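Local coordinates for protein Zn-dependent hydrolase, glyoxylase (Echinicola vietnamensis, PDB 6T5K) that binds zinc ions and is a class B metallo-beta-lactamase, probably hydrolysing beta-lactam antibiotics to substituted beta-amino acids, at residues 81-86 with 109-114. Sequence-based numbering, arbitrary orientation.
Sequences ELLSFL and LEAFHA. With EDO (1,2-ethanediol), chain D; EDO (1,2-ethanediol), chain F.
Leu83 meets Phe112 and Ala111 where helix 76-88 packs against the short helix 109-114. The central interaction is a CH-pi contact. Leu83 CD1 sits over one face of the Phe112 ring, 3.9 Å from the ring centroid and only 7° off the ring normal. The second methyl covers the outer part of the ring, with Leu83 CD2 3.7 Å from Phe112 CE2. The CA-CB bond of Phe112 runs alongside helix 76-88, and the chi1 of -77°, with CG anti to the carbonyl carbon, brings the ring round to Leu83.

The other apolar contact joins Leu83 CD1 to Ala111 CB at 3.8 Å. One methyl is therefore shared between the ring face and the small side chain before it. Leu83 CD1 also makes a van der Waals contact with the backbone carbonyl, 3.7 Å from Ala111 O. That oxygen accepts a hydrogen bond from Arg115 NH1, and the Leu83 side chain also touches Arg115. The Leu83-Phe112 pair carries most of this modest interface, whose three touching residues are all buried.

Away from Leu83, helix 109-114 binds a 1,2-ethanediol, probably from the crystallisation liquor. His113 ND1 donates to its O2 at 2.9 Å, nearly straight at 168° and in the ring plane. The same O2 donates to Glu110 OE1 at 2.6 Å, so it bridges the two side chains. His113 NE2 is bonded to Ser119 OG, so both ring nitrogens are held.

The contact lies away from the two zinc sites. Phe112 also rests on Val96 of strand 92-98 and on Thr79, one turn before Leu83 in helix 76-88. Leu86 reaches Val93, and Leu82 packs on Leu30 and Ile32 of strand 30-34. The contact joins helices of two successive beta-alpha-beta crossovers, both resting on strand 92-98 of the larger sheet of the metallo-beta-lactamase fold.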
# COMPACT_ATOMS: atom_id res chain seq x y z
N GLU A 81 -7.55 9.39 -11.86
CA GLU A 81 -8.30 10.23 -10.93
C GLU A 81 -7.45 10.59 -9.71
O GLU A 81 -7.45 11.75 -9.25
CB GLU A 81 -9.56 9.49 -10.49
CG GLU A 81 -10.74 10.34 -10.26
CD GLU A 81 -11.97 9.55 -9.89
OE1 GLU A 81 -12.66 10.00 -8.96
OE2 GLU A 81 -12.27 8.51 -10.51
N LEU A 82 -6.74 9.62 -9.17
CA LEU A 82 -5.82 9.89 -8.07
C LEU A 82 -4.80 10.94 -8.47
O LEU A 82 -4.53 11.89 -7.72
CB LEU A 82 -5.16 8.58 -7.65
CG LEU A 82 -4.08 8.60 -6.57
CD1 LEU A 82 -4.59 9.23 -5.27
CD2 LEU A 82 -3.58 7.19 -6.31
N LEU A 83 -4.16 10.77 -9.62
CA LEU A 83 -3.10 11.67 -10.02
C LEU A 83 -3.65 13.06 -10.31
O LEU A 83 -2.98 14.06 -10.04
CB LEU A 83 -2.35 11.08 -11.22
CG LEU A 83 -1.42 9.95 -10.79
CD1 LEU A 83 -1.03 9.05 -11.92
CD2 LEU A 83 -0.20 10.55 -10.17
N SER A 84 -4.86 13.13 -10.86
CA SER A 84 -5.50 14.43 -11.08
C SER A 84 -5.68 15.17 -9.77
O SER A 84 -5.45 16.38 -9.70
CB SER A 84 -6.84 14.23 -11.77
OG SER A 84 -7.46 15.47 -12.09
N PHE A 85 -6.07 14.47 -8.70
CA PHE A 85 -6.22 15.13 -7.42
C PHE A 85 -4.88 15.65 -6.92
O PHE A 85 -4.78 16.78 -6.46
CB PHE A 85 -6.80 14.16 -6.41
CG PHE A 85 -6.80 14.69 -5.03
CD1 PHE A 85 -7.62 15.75 -4.69
CD2 PHE A 85 -5.97 14.16 -4.07
CE1 PHE A 85 -7.63 16.26 -3.40
CE2 PHE A 85 -5.99 14.66 -2.76
CZ PHE A 85 -6.83 15.71 -2.44
N LEU A 86 -3.84 14.81 -6.99
CA LEU A 86 -2.53 15.26 -6.53
C LEU A 86 -2.06 16.47 -7.32
O LEU A 86 -1.46 17.39 -6.75
CB LEU A 86 -1.52 14.11 -6.65
CG LEU A 86 -1.90 12.91 -5.79
CD1 LEU A 86 -0.96 11.75 -5.99
CD2 LEU A 86 -1.91 13.32 -4.30
N LEU A 109 -0.05 1.41 -13.15
CA LEU A 109 1.28 2.01 -13.21
C LEU A 109 1.50 2.86 -14.46
O LEU A 109 2.28 3.82 -14.41
CB LEU A 109 2.35 0.93 -13.16
CG LEU A 109 2.64 0.37 -11.77
CD1 LEU A 109 3.73 -0.66 -11.92
CD2 LEU A 109 3.04 1.44 -10.78
N GLU A 110 0.86 2.53 -15.58
CA GLU A 110 1.15 3.31 -16.79
C GLU A 110 0.76 4.77 -16.62
O GLU A 110 1.38 5.66 -17.23
CB GLU A 110 0.48 2.69 -18.02
CG GLU A 110 0.42 3.63 -19.23
CD GLU A 110 1.79 4.07 -19.78
OE1 GLU A 110 2.84 3.46 -19.45
OE2 GLU A 110 1.82 5.03 -20.58
N ALA A 111 -0.25 5.06 -15.80
CA ALA A 111 -0.60 6.45 -15.54
C ALA A 111 0.55 7.19 -14.86
O ALA A 111 0.74 8.39 -15.09
CB ALA A 111 -1.87 6.53 -14.70
N PHE A 112 1.29 6.51 -13.99
CA PHE A 112 2.46 7.13 -13.38
C PHE A 112 3.58 7.25 -14.39
O PHE A 112 4.21 8.31 -14.51
CB PHE A 112 2.90 6.30 -12.18
CG PHE A 112 2.06 6.50 -10.97
CD1 PHE A 112 0.90 5.77 -10.78
CD2 PHE A 112 2.41 7.43 -10.01
CE1 PHE A 112 0.12 5.95 -9.65
CE2 PHE A 112 1.63 7.62 -8.90
CZ PHE A 112 0.48 6.88 -8.73
N HIS A 113 3.81 6.18 -15.16
CA HIS A 113 4.91 6.19 -16.11
C HIS A 113 4.69 7.26 -17.16
O HIS A 113 5.63 7.96 -17.54
CB HIS A 113 5.01 4.82 -16.74
CG HIS A 113 5.38 3.74 -15.78
ND1 HIS A 113 5.23 2.40 -16.08
CD2 HIS A 113 5.90 3.79 -14.53
CE1 HIS A 113 5.63 1.68 -15.05
NE2 HIS A 113 6.03 2.50 -14.08
N ALA A 114 3.46 7.44 -17.62
CA ALA A 114 3.17 8.47 -18.61
C ALA A 114 3.61 9.85 -18.15
O ALA A 114 3.96 10.71 -18.97
CB ALA A 114 1.67 8.48 -18.87
C1 EDO D . 6.46 8.01 -20.31
O1 EDO D . 6.25 9.33 -20.81
C2 EDO D . 5.84 6.98 -21.26
O2 EDO D . 5.41 5.81 -20.54
C1 EDO F . 3.45 -1.23 -18.42
O1 EDO F . 4.58 -2.07 -18.05
C2 EDO F . 3.34 0.13 -17.69
O2 EDO F . 3.84 1.32 -18.40